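Local coordinates for protein ribonucleoside-diphosphate reductase subunit beta (Bacillus halodurans C-125, PDB 2RCC) that probably supplies the iron-dependent beta subunit of a ribonucleotide reductase, which converts ribonucleoside diphosphates into deoxyribonucleotides for DNA synthesis, at residues Glu74-Ala77 against Phe78-Ile81; Tyr126-Val129 against Leu130-Val134; Asn189-Ser192 against Gly193-Phe196; Glu261-Trp264 against Phe265-Ile268. One frame throughout, in Å; residues are numbered along the deposited sequence. Where two conformers were deposited one is given.

Contact 1: residues Glu74-Ala77 against Phe78-Ile81; sequences EQEA and FKKI. With PG4 (tetraethylene glycol), chain D.
Lys-79 lays its aliphatic chain over the backbone carbonyl of Gln-75, one helical turn earlier, with its CG 3.4 Å from Gln-75 O. The same oxygen accepts the Lys-79 amide N-H in an i to i+4 bond of helix 72-87. A bend at chi3 (62°) then turns the amine back across the carboxylate of Glu-76, where NZ and OE2 form a long salt bridge of 3.4 Å. One water sits beside this pair, donating to Glu-76 OE2 at 2.7 Å and accepting weakly from Lys-79 NZ. The other carboxylate oxygen, Glu-76 OE1, takes a hydrogen bond of 2.8 Å from O5 of the tetraethylene glycol. Lys-80 NZ lies within hydrogen-bonding distance of four oxygens of that molecule, O1 to O4, so its three hydrogens must be shared; the nearest is O3 at 3.0 Å. A leucine in place of Lys-79 would probably leave Glu-76 OE2 without its charged mate. On the inner side, Phe-78 meets Phe-67 and Phe-197 edge-to-face. The helix is thus amphipathic here: the Glu-76 to Lys-79 pair is long and shared with water, while Lys-80 NZ, 4.9 Å from Glu-76 OE1, binds a polyether probably from the crystallisation liquor.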
loop_
_atom_site.group_PDB
_atom_site.type_symbol
_atom_site.label_atom_id
_atom_site.label_comp_id
_atom_site.label_asym_id
_atom_site.label_seq_id
_atom_site.Cartn_x
_atom_site.Cartn_y
_atom_site.Cartn_z
ATOM N N GLU A 74 -16.419 -1.451 32.849
ATOM C CA GLU A 74 -15.287 -1.893 32.000
ATOM C C GLU A 74 -15.772 -2.491 30.666
ATOM O O GLU A 74 -15.254 -2.164 29.616
ATOM C CB GLU A 74 -14.408 -2.910 32.740
ATOM C CG GLU A 74 -13.591 -2.294 33.850
ATOM C CD GLU A 74 -12.960 -3.295 34.812
ATOM O OE1 GLU A 74 -13.281 -4.525 34.822
ATOM O OE2 GLU A 74 -12.122 -2.815 35.591
ATOM N N GLN A 75 -16.804 -3.329 30.720
ATOM C CA GLN A 75 -17.391 -3.935 29.506
ATOM C C GLN A 75 -17.979 -2.882 28.591
ATOM O O GLN A 75 -17.753 -2.903 27.376
ATOM C CB GLN A 75 -18.470 -4.942 29.873
ATOM C CG GLN A 75 -17.993 -6.163 30.630
ATOM C CD GLN A 75 -19.145 -7.115 30.963
ATOM O OE1 GLN A 75 -20.054 -7.278 30.169
ATOM N NE2 GLN A 75 -19.098 -7.737 32.109
ATOM N N GLU A 76 -18.701 -1.934 29.170
ATOM C CA GLU A 76 -19.261 -0.828 28.392
ATOM C C GLU A 76 -18.214 0.069 27.742
ATOM O O GLU A 76 -18.354 0.409 26.567
ATOM C CB GLU A 76 -20.260 -0.002 29.228
ATOM C CG GLU A 76 -21.570 -0.710 29.524
ATOM C CD GLU A 76 -22.366 -1.050 28.258
ATOM O OE1 GLU A 76 -22.427 -0.191 27.336
ATOM O OE2 GLU A 76 -22.915 -2.182 28.194
ATOM N N ALA A 77 -17.181 0.448 28.487
ATOM C CA ALA A 77 -16.083 1.260 27.955
ATOM C C ALA A 77 -15.381 0.533 26.825
ATOM O O ALA A 77 -15.093 1.123 25.809
ATOM C CB ALA A 77 -15.065 1.643 29.063
ATOM N N PHE A 78 -15.120 -0.755 27.020
ATOM C CA PHE A 78 -14.478 -1.592 26.017
ATOM C C PHE A 78 -15.294 -1.607 24.730
ATOM O O PHE A 78 -14.745 -1.417 23.659
ATOM C CB PHE A 78 -14.349 -3.030 26.556
ATOM C CG PHE A 78 -13.443 -3.936 25.748
ATOM C CD1 PHE A 78 -13.815 -4.416 24.483
ATOM C CD2 PHE A 78 -12.248 -4.396 26.288
ATOM C CE1 PHE A 78 -12.985 -5.263 23.786
ATOM C CE2 PHE A 78 -11.422 -5.252 25.562
ATOM C CZ PHE A 78 -11.815 -5.675 24.314
ATOM N N LYS A 79 -16.594 -1.889 24.835
ATOM C CA LYS A 79 -17.496 -1.924 23.658
ATOM C C LYS A 79 -17.522 -0.617 22.925
ATOM O O LYS A 79 -17.449 -0.598 21.679
ATOM C CB LYS A 79 -18.925 -2.343 24.068
ATOM C CG LYS A 79 -19.024 -3.839 24.374
ATOM C CD LYS A 79 -20.174 -4.246 25.294
ATOM C CE LYS A 79 -21.537 -3.936 24.742
ATOM N NZ LYS A 79 -22.569 -4.499 25.665
ATOM N N LYS A 80 -17.613 0.471 23.697
ATOM C CA LYS A 80 -17.642 1.820 23.132
ATOM C C LYS A 80 -16.354 2.159 22.404
ATOM O O LYS A 80 -16.407 2.653 21.281
ATOM C CB LYS A 80 -17.914 2.879 24.192
ATOM C CG LYS A 80 -19.321 2.924 24.673
ATOM C CD LYS A 80 -19.450 3.737 25.931
ATOM C CE LYS A 80 -20.865 3.654 26.503
ATOM N NZ LYS A 80 -21.892 4.346 25.687
ATOM N N ILE A 81 -15.216 1.838 23.004
ATOM C CA ILE A 81 -13.916 2.158 22.416
ATOM C C ILE A 81 -13.587 1.257 21.202
ATOM O O ILE A 81 -13.264 1.778 20.119
ATOM C CB ILE A 81 -12.786 2.143 23.470
ATOM C CG1 ILE A 81 -13.026 3.214 24.552
ATOM C CG2 ILE A 81 -11.440 2.443 22.823
ATOM C CD1 ILE A 81 -12.205 2.936 25.822
HETATM O O1 PG4 D . -22.220 6.119 28.212
HETATM C C1 PG4 D . -21.690 7.454 28.250
HETATM C C2 PG4 D . -20.576 7.724 27.245
HETATM O O2 PG4 D . -20.970 7.245 25.965
HETATM C C3 PG4 D . -20.057 7.504 24.909
HETATM C C4 PG4 D . -20.825 7.376 23.603
HETATM O O3 PG4 D . -21.036 5.983 23.351
HETATM C C5 PG4 D . -21.720 5.751 22.126
HETATM C C6 PG4 D . -21.601 4.274 21.783
HETATM O O4 PG4 D . -22.401 3.507 22.682
HETATM C C7 PG4 D . -22.175 2.097 22.706
HETATM C C8 PG4 D . -22.860 1.471 23.921
HETATM O O5 PG4 D . -21.976 0.620 24.682
HETATM O O HOH W 1 -21.833 -4.526 29.046
#

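Contact 2: residues Tyr126-Val129 against Leu130-Val134; sequences YSYV and LSSLV
Ser-132 turns its hydroxyl back onto the carbonyl of Tyr-128, and OG donates to Tyr-128 O across only 2.6 Å. With chi1 at -56°, OG stands beside its own backbone N, and both lean toward the same acceptor; the bond from Ser-132 N to Tyr-128 O is weak. That amide N-H also reaches Val-129 O at 3.1 Å, coming from well above the carbonyl plane. Here the Ser-132 amide shifts from i to i+4 toward i to i+3 bonding.

Ser-131 makes a comparable bond from a different rotamer. Its OG lies between backbone N and carbonyl carbon (chi1 63°) and donates to Ser-127 O at 2.9 Å, while Ser-131 N donates to the same oxygen at 2.8 Å. The two donors arrive from opposite faces of the carbonyl plane, although Ser-131 was modelled in two conformers and the hydroxyl bond belongs to the one described.

On the inward side Val-129 and Leu-133 run side by side, pointing the same way, with CG1 and CD1 4.1 Å apart. Leu-133 CG also rests 3.4 Å from Val-129 O. Both residues pack toward helix 72-87, Val-129 on Ile-82 and Leu-133 on Phe-78. The Tyr-128 hydroxyl is hydrogen-bonded to Ile-58 O, whereas Tyr-126, by similarity the active-site tyrosine, joins the contact through its carbonyl, bonded to Leu-130 N. Chemically, Ser-132 OG supplies the strong donor that Tyr-128 O lacks from the weak amide, while Ser-131 OG gives the already bonded Ser-127 O a second one.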
loop_
_atom_site.group_PDB
_atom_site.type_symbol
_atom_site.label_atom_id
_atom_site.label_comp_id
_atom_site.label_asym_id
_atom_site.label_seq_id
_atom_site.Cartn_x
_atom_site.Cartn_y
_atom_site.Cartn_z
ATOM N N TYR A 126 -9.770 -4.388 14.438
ATOM C CA TYR A 126 -10.759 -3.871 15.384
ATOM C C TYR A 126 -12.083 -4.663 15.260
ATOM O O TYR A 126 -12.676 -5.056 16.268
ATOM C CB TYR A 126 -11.039 -2.384 15.208
ATOM C CG TYR A 126 -9.866 -1.478 15.478
ATOM C CD1 TYR A 126 -9.142 -1.561 16.647
ATOM C CD2 TYR A 126 -9.492 -0.513 14.550
ATOM C CE1 TYR A 126 -8.018 -0.732 16.862
ATOM C CE2 TYR A 126 -8.416 0.320 14.762
ATOM C CZ TYR A 126 -7.689 0.225 15.918
ATOM O OH TYR A 126 -6.628 1.082 16.106
ATOM N N SER A 127 -12.528 -4.896 14.042
ATOM C CA SER A 127 -13.702 -5.739 13.793
ATOM C C SER A 127 -13.543 -7.131 14.321
ATOM O O SER A 127 -14.481 -7.702 14.822
ATOM C CB SER A 127 -14.020 -5.843 12.295
ATOM O OG SER A 127 -14.387 -4.564 11.828
ATOM N N TYR A 128 -12.370 -7.702 14.120
ATOM C CA TYR A 128 -12.035 -9.048 14.595
ATOM C C TYR A 128 -12.177 -9.196 16.132
ATOM O O TYR A 128 -12.685 -10.217 16.628
ATOM C CB TYR A 128 -10.612 -9.357 14.119
ATOM C CG TYR A 128 -10.014 -10.693 14.467
ATOM C CD1 TYR A 128 -10.043 -11.764 13.554
ATOM C CD2 TYR A 128 -9.322 -10.864 15.656
ATOM C CE1 TYR A 128 -9.446 -12.990 13.867
ATOM C CE2 TYR A 128 -8.736 -12.087 15.990
ATOM C CZ TYR A 128 -8.788 -13.140 15.096
ATOM O OH TYR A 128 -8.163 -14.340 15.420
ATOM N N VAL A 129 -11.712 -8.195 16.872
ATOM C CA VAL A 129 -11.857 -8.162 18.319
ATOM C C VAL A 129 -13.360 -8.072 18.668
ATOM O O VAL A 129 -13.879 -8.887 19.427
ATOM C CB VAL A 129 -11.068 -6.982 18.961
ATOM C CG1 VAL A 129 -11.428 -6.788 20.450
ATOM C CG2 VAL A 129 -9.563 -7.171 18.802
ATOM N N LEU A 130 -14.067 -7.110 18.085
ATOM C CA LEU A 130 -15.486 -6.919 18.381
ATOM C C LEU A 130 -16.339 -8.184 18.050
ATOM O O LEU A 130 -17.130 -8.642 18.890
ATOM C CB LEU A 130 -15.980 -5.659 17.674
ATOM C CG LEU A 130 -17.358 -5.111 18.022
ATOM C CD1 LEU A 130 -17.452 -4.782 19.490
ATOM C CD2 LEU A 130 -17.702 -3.912 17.156
ATOM N N SER A 131 -16.087 -8.804 16.901
ATOM C CA SER A 131 -16.828 -9.984 16.478
ATOM C C SER A 131 -16.480 -11.247 17.277
ATOM O O SER A 131 -17.232 -12.206 17.249
ATOM C CB SER A 131 -16.646 -10.244 14.979
ATOM O OG SER A 131 -15.300 -10.520 14.689
ATOM N N SER A 132 -15.359 -11.249 17.991
ATOM C CA SER A 132 -14.978 -12.388 18.865
ATOM C C SER A 132 -15.695 -12.322 20.233
ATOM O O SER A 132 -15.745 -13.312 20.979
ATOM C CB SER A 132 -13.463 -12.391 19.141
ATOM O OG SER A 132 -12.714 -12.421 17.947
ATOM N N LEU A 133 -16.210 -11.143 20.571
ATOM C CA LEU A 133 -16.768 -10.853 21.878
ATOM C C LEU A 133 -18.270 -10.576 21.941
ATOM O O LEU A 133 -18.868 -10.874 22.976
ATOM C CB LEU A 133 -16.029 -9.622 22.455
ATOM C CG LEU A 133 -14.522 -9.726 22.642
ATOM C CD1 LEU A 133 -13.943 -8.416 23.186
ATOM C CD2 LEU A 133 -14.211 -10.879 23.536
ATOM N N VAL A 134 -18.872 -9.976 20.896
ATOM C CA VAL A 134 -20.307 -9.633 20.934
ATOM C C VAL A 134 -21.005 -10.156 19.684
ATOM O O VAL A 134 -20.363 -10.281 18.655
ATOM C CB VAL A 134 -20.563 -8.106 21.097
ATOM C CG1 VAL A 134 -19.877 -7.569 22.372
ATOM C CG2 VAL A 134 -20.120 -7.330 19.890
#

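Contact 3: residues Asn189-Ser192 against Gly193-Phe196; sequences NFYS and GFAF
Phe-190 O receives the amide N-H of Phe-194 at 2.9 Å, the donor lying nearly along the C=O axis, and it also looks onto one face of the Phe-194 ring. The oxygen stands 3.5 Å above the ring plane, displaced toward the rim. With CG opposite the carbonyl carbon (chi1 -58°), the Phe-194 side chain folds back over the start of helix 191-202, for which Phe-190 is the N-cap residue. There its ring meets Tyr-191 obliquely: the planes are 58° apart, the centroids are separated by 5.5 Å, and Tyr-191 CD1 is 3.9 Å from Phe-194 CD2. Replacing Phe-194 by alanine is likely to open a gap beside the Tyr-191 ring and take the ring face from Phe-190 O. The Tyr-191 hydroxyl is held beyond the pair by Glu-186 O and Gln-221 NE2, and Ser-192 OG, in the conformer described, bonds to Glu-261. This first turn is buried among helices: Phe-194 abuts helix 207-237 at Ile-213 and Glu-220, an iron ligand by similarity, Phe-196 rests on helix 72-87, and Ser-192 and Ala-195 face Met-281 of helix 278-295.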
loop_
_atom_site.group_PDB
_atom_site.type_symbol
_atom_site.label_atom_id
_atom_site.label_comp_id
_atom_site.label_asym_id
_atom_site.label_seq_id
_atom_site.Cartn_x
_atom_site.Cartn_y
_atom_site.Cartn_z
ATOM N N ASN A 189 -4.389 11.014 18.858
ATOM C CA ASN A 189 -5.801 10.590 18.867
ATOM C C ASN A 189 -5.960 9.162 19.290
ATOM O O ASN A 189 -5.216 8.320 18.852
ATOM C CB ASN A 189 -6.476 10.760 17.497
ATOM C CG ASN A 189 -6.742 12.199 17.181
ATOM O OD1 ASN A 189 -6.209 13.082 17.853
ATOM N ND2 ASN A 189 -7.556 12.454 16.180
ATOM N N PHE A 190 -6.912 8.929 20.184
ATOM C CA PHE A 190 -7.190 7.622 20.777
ATOM C C PHE A 190 -6.084 7.012 21.632
ATOM O O PHE A 190 -6.275 5.923 22.108
ATOM C CB PHE A 190 -7.718 6.610 19.737
ATOM C CG PHE A 190 -8.923 7.093 19.021
ATOM C CD1 PHE A 190 -10.085 7.385 19.725
ATOM C CD2 PHE A 190 -8.902 7.293 17.645
ATOM C CE1 PHE A 190 -11.198 7.885 19.078
ATOM C CE2 PHE A 190 -10.008 7.774 16.995
ATOM C CZ PHE A 190 -11.158 8.078 17.699
ATOM N N TYR A 191 -5.016 7.740 21.944
ATOM C CA TYR A 191 -4.005 7.210 22.855
ATOM C C TYR A 191 -4.584 6.963 24.244
ATOM O O TYR A 191 -4.092 6.063 24.890
ATOM C CB TYR A 191 -2.712 8.048 22.863
ATOM C CG TYR A 191 -1.791 7.668 21.692
ATOM C CD1 TYR A 191 -2.278 7.555 20.383
ATOM C CD2 TYR A 191 -0.430 7.430 21.894
ATOM C CE1 TYR A 191 -1.425 7.197 19.305
ATOM C CE2 TYR A 191 0.418 7.064 20.822
ATOM C CZ TYR A 191 -0.081 6.958 19.537
ATOM O OH TYR A 191 0.768 6.608 18.476
ATOM N N SER A 192 -5.610 7.726 24.697
ATOM C CA SER A 192 -6.331 7.434 25.958
ATOM C C SER A 192 -7.002 6.089 25.896
ATOM O O SER A 192 -7.030 5.335 26.874
ATOM C CB SER A 192 -7.466 8.422 26.228
ATOM O OG SER A 192 -6.995 9.732 26.321
ATOM N N GLY A 193 -7.598 5.810 24.733
ATOM C CA GLY A 193 -8.304 4.579 24.495
ATOM C C GLY A 193 -7.368 3.402 24.443
ATOM O O GLY A 193 -7.665 2.384 25.010
ATOM N N PHE A 194 -6.216 3.553 23.786
ATOM C CA PHE A 194 -5.219 2.474 23.808
ATOM C C PHE A 194 -4.760 2.191 25.223
ATOM O O PHE A 194 -4.661 1.039 25.622
ATOM C CB PHE A 194 -4.026 2.773 22.922
ATOM C CG PHE A 194 -4.379 3.032 21.446
ATOM C CD1 PHE A 194 -5.421 2.345 20.797
ATOM C CD2 PHE A 194 -3.643 3.942 20.717
ATOM C CE1 PHE A 194 -5.724 2.574 19.467
ATOM C CE2 PHE A 194 -3.952 4.188 19.352
ATOM C CZ PHE A 194 -4.986 3.502 18.735
ATOM N N ALA A 195 -4.527 3.239 26.000
ATOM C CA ALA A 195 -4.168 3.087 27.419
ATOM C C ALA A 195 -5.191 2.278 28.207
ATOM O O ALA A 195 -4.807 1.518 29.108
ATOM C CB ALA A 195 -3.949 4.468 28.074
ATOM N N PHE A 196 -6.479 2.457 27.894
ATOM C CA PHE A 196 -7.571 1.676 28.511
ATOM C C PHE A 196 -7.314 0.167 28.315
ATOM O O PHE A 196 -7.417 -0.610 29.247
ATOM C CB PHE A 196 -8.957 2.114 27.988
ATOM C CG PHE A 196 -10.075 1.159 28.345
ATOM C CD1 PHE A 196 -10.773 1.304 29.524
ATOM C CD2 PHE A 196 -10.436 0.129 27.501
ATOM C CE1 PHE A 196 -11.796 0.440 29.847
ATOM C CE2 PHE A 196 -11.440 -0.776 27.847
ATOM C CZ PHE A 196 -12.116 -0.610 29.002
#

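Contact 4: residues Glu261-Trp264 against Phe265-Ile268; sequences EKDW and FRYI
Arg-266 and Asp-263 form the charged part of this last stretch of helix 244-268. Asp-263 OD1 lies at the guanidinium edge, 3.5 Å from Arg-266 NH2, in a salt bridge whose hydrogen bond is weak. The carboxylate and guanidinium planes are turned 41° apart, so the groups do not meet as a flat, two-pronged pair. A bend at chi3 (-96°) brings the guanidinium back along the helix, with NH2 3.4 Å from Lys-262 CB, while NH1 binds Glu-282 of helix 278-295.

Backbone bonding is regular: Phe-265 N reaches Glu-261 O at 2.8 Å, and Ile-268 N closes the series on Trp-264 O at 3.0 Å. Lys-262 O also lies at the edge of the Phe-265 ring, 4.0 Å from CD2.

Between the two segments the apolar contact is limited. Ile-268 CD1 approaches the indole of Trp-264 at its edge, 4.3 Å from CE3, in the conformer of Trp-264 described.

Other polar ends have partners on neighbouring parts of the fold: buried Glu-261 with Arg-155 and the start of helix 191-202, Lys-262 with Ser-286, Tyr-267 with Asp-149. The chemistry implies that Arg-266 probably shares its charge between two acids, loosely with Asp-263 along its own helix and also with Glu-282 on the next.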
loop_
_atom_site.group_PDB
_atom_site.type_symbol
_atom_site.label_atom_id
_atom_site.label_comp_id
_atom_site.label_asym_id
_atom_site.label_seq_id
_atom_site.Cartn_x
_atom_site.Cartn_y
_atom_site.Cartn_z
ATOM N N GLU A 261 -8.703 15.242 22.830
ATOM C CA GLU A 261 -8.451 13.891 23.370
ATOM C C GLU A 261 -8.923 13.801 24.816
ATOM O O GLU A 261 -9.600 12.851 25.168
ATOM C CB GLU A 261 -6.969 13.529 23.222
ATOM C CG GLU A 261 -6.579 12.120 23.691
ATOM C CD GLU A 261 -7.241 10.984 22.936
ATOM O OE1 GLU A 261 -7.790 11.165 21.840
ATOM O OE2 GLU A 261 -7.208 9.862 23.449
ATOM N N LYS A 262 -8.598 14.808 25.627
ATOM C CA LYS A 262 -9.016 14.868 27.029
ATOM C C LYS A 262 -10.527 14.867 27.119
ATOM O O LYS A 262 -11.072 14.206 27.973
ATOM C CB LYS A 262 -8.457 16.118 27.725
ATOM C CG LYS A 262 -6.955 16.080 27.870
ATOM C CD LYS A 262 -6.361 17.390 28.296
ATOM C CE LYS A 262 -4.823 17.305 28.148
ATOM N NZ LYS A 262 -4.083 18.430 28.706
ATOM N N ASP A 263 -11.205 15.584 26.223
ATOM C CA ASP A 263 -12.684 15.613 26.207
ATOM C C ASP A 263 -13.241 14.218 25.921
ATOM O O ASP A 263 -14.155 13.750 26.592
ATOM C CB ASP A 263 -13.213 16.593 25.159
ATOM C CG ASP A 263 -12.909 18.066 25.485
ATOM O OD1 ASP A 263 -12.707 18.429 26.669
ATOM O OD2 ASP A 263 -12.861 18.869 24.519
ATOM N N TRP A 264 -12.703 13.580 24.901
ATOM C CA TRP A 264 -13.105 12.232 24.546
ATOM C C TRP A 264 -12.864 11.271 25.697
ATOM O O TRP A 264 -13.735 10.467 26.040
ATOM C CB TRP A 264 -12.385 11.789 23.283
ATOM C CG TRP A 264 -13.075 12.283 22.057
ATOM C CD1 TRP A 264 -12.938 13.493 21.426
ATOM C CD2 TRP A 264 -14.048 11.570 21.328
ATOM N NE1 TRP A 264 -13.751 13.561 20.342
ATOM C CE2 TRP A 264 -14.445 12.387 20.250
ATOM C CE3 TRP A 264 -14.620 10.304 21.471
ATOM C CZ2 TRP A 264 -15.364 11.976 19.312
ATOM C CZ3 TRP A 264 -15.545 9.900 20.552
ATOM C CH2 TRP A 264 -15.922 10.733 19.488
ATOM N N PHE A 265 -11.673 11.346 26.265
ATOM C CA PHE A 265 -11.340 10.559 27.444
ATOM C C PHE A 265 -12.379 10.821 28.567
ATOM O O PHE A 265 -12.882 9.896 29.193
ATOM C CB PHE A 265 -9.963 10.952 27.970
ATOM C CG PHE A 265 -9.725 10.455 29.348
ATOM C CD1 PHE A 265 -9.632 9.101 29.560
ATOM C CD2 PHE A 265 -9.717 11.328 30.436
ATOM C CE1 PHE A 265 -9.472 8.586 30.855
ATOM C CE2 PHE A 265 -9.568 10.830 31.732
ATOM C CZ PHE A 265 -9.417 9.445 31.923
ATOM N N ARG A 266 -12.713 12.091 28.807
ATOM C CA ARG A 266 -13.689 12.399 29.858
ATOM C C ARG A 266 -15.095 11.830 29.573
ATOM O O ARG A 266 -15.811 11.401 30.475
ATOM C CB ARG A 266 -13.796 13.903 30.070
ATOM C CG ARG A 266 -12.692 14.503 30.909
ATOM C CD ARG A 266 -12.923 16.020 31.094
ATOM N NE ARG A 266 -12.183 16.823 30.122
ATOM C CZ ARG A 266 -11.125 17.604 30.376
ATOM N NH1 ARG A 266 -10.645 17.814 31.609
ATOM N NH2 ARG A 266 -10.551 18.244 29.364
ATOM N N TYR A 267 -15.480 11.878 28.310
ATOM C CA TYR A 267 -16.780 11.417 27.846
ATOM C C TYR A 267 -16.981 9.915 27.995
ATOM O O TYR A 267 -18.028 9.465 28.429
ATOM C CB TYR A 267 -16.877 11.809 26.372
ATOM C CG TYR A 267 -18.154 11.517 25.635
ATOM C CD1 TYR A 267 -19.365 11.960 26.129
ATOM C CD2 TYR A 267 -18.131 10.927 24.366
ATOM C CE1 TYR A 267 -20.540 11.752 25.439
ATOM C CE2 TYR A 267 -19.298 10.728 23.655
ATOM C CZ TYR A 267 -20.509 11.135 24.213
ATOM O OH TYR A 267 -21.696 10.954 23.545
ATOM N N ILE A 268 -15.967 9.148 27.637
ATOM C CA ILE A 268 -16.062 7.675 27.628
ATOM C C ILE A 268 -15.551 6.946 28.863
ATOM O O ILE A 268 -16.123 5.928 29.243
ATOM C CB ILE A 268 -15.322 7.097 26.385
ATOM C CG1 ILE A 268 -15.907 7.682 25.118
ATOM C CG2 ILE A 268 -15.428 5.552 26.305
ATOM C CD1 ILE A 268 -15.510 6.881 23.882
#

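In the fold
Contact 1 stands between contacts 2 and 3, touching one through Phe-78 and the other through Phe-196. Phe-78 CE1 lies 4.0 Å from Val-129 CG1 of contact 2, while Phe-196 CE1 reaches Ala-77 CB at 3.6 Å. Contact 4 adjoins contact 1 where Ile-268 CG2 is 3.8 Å from Ile-81 CG1, and the glycol bound by Glu-76 and Lys-80 comes about 4 Å from the Tyr-267 side chain (nearest atoms). It joins contact 3 through Glu-261, whose OE1 is 2.9 Å from Phe-190 N, a probable hydrogen bond. Contacts 2 and 4 do not touch. Contact 3 lies against the presumed radical and iron site: Phe-194 CE1 is 3.8 Å from Tyr-126 OH, and the nearest side-chain atoms of Phe-194 and Glu-220 are about 3 Å apart.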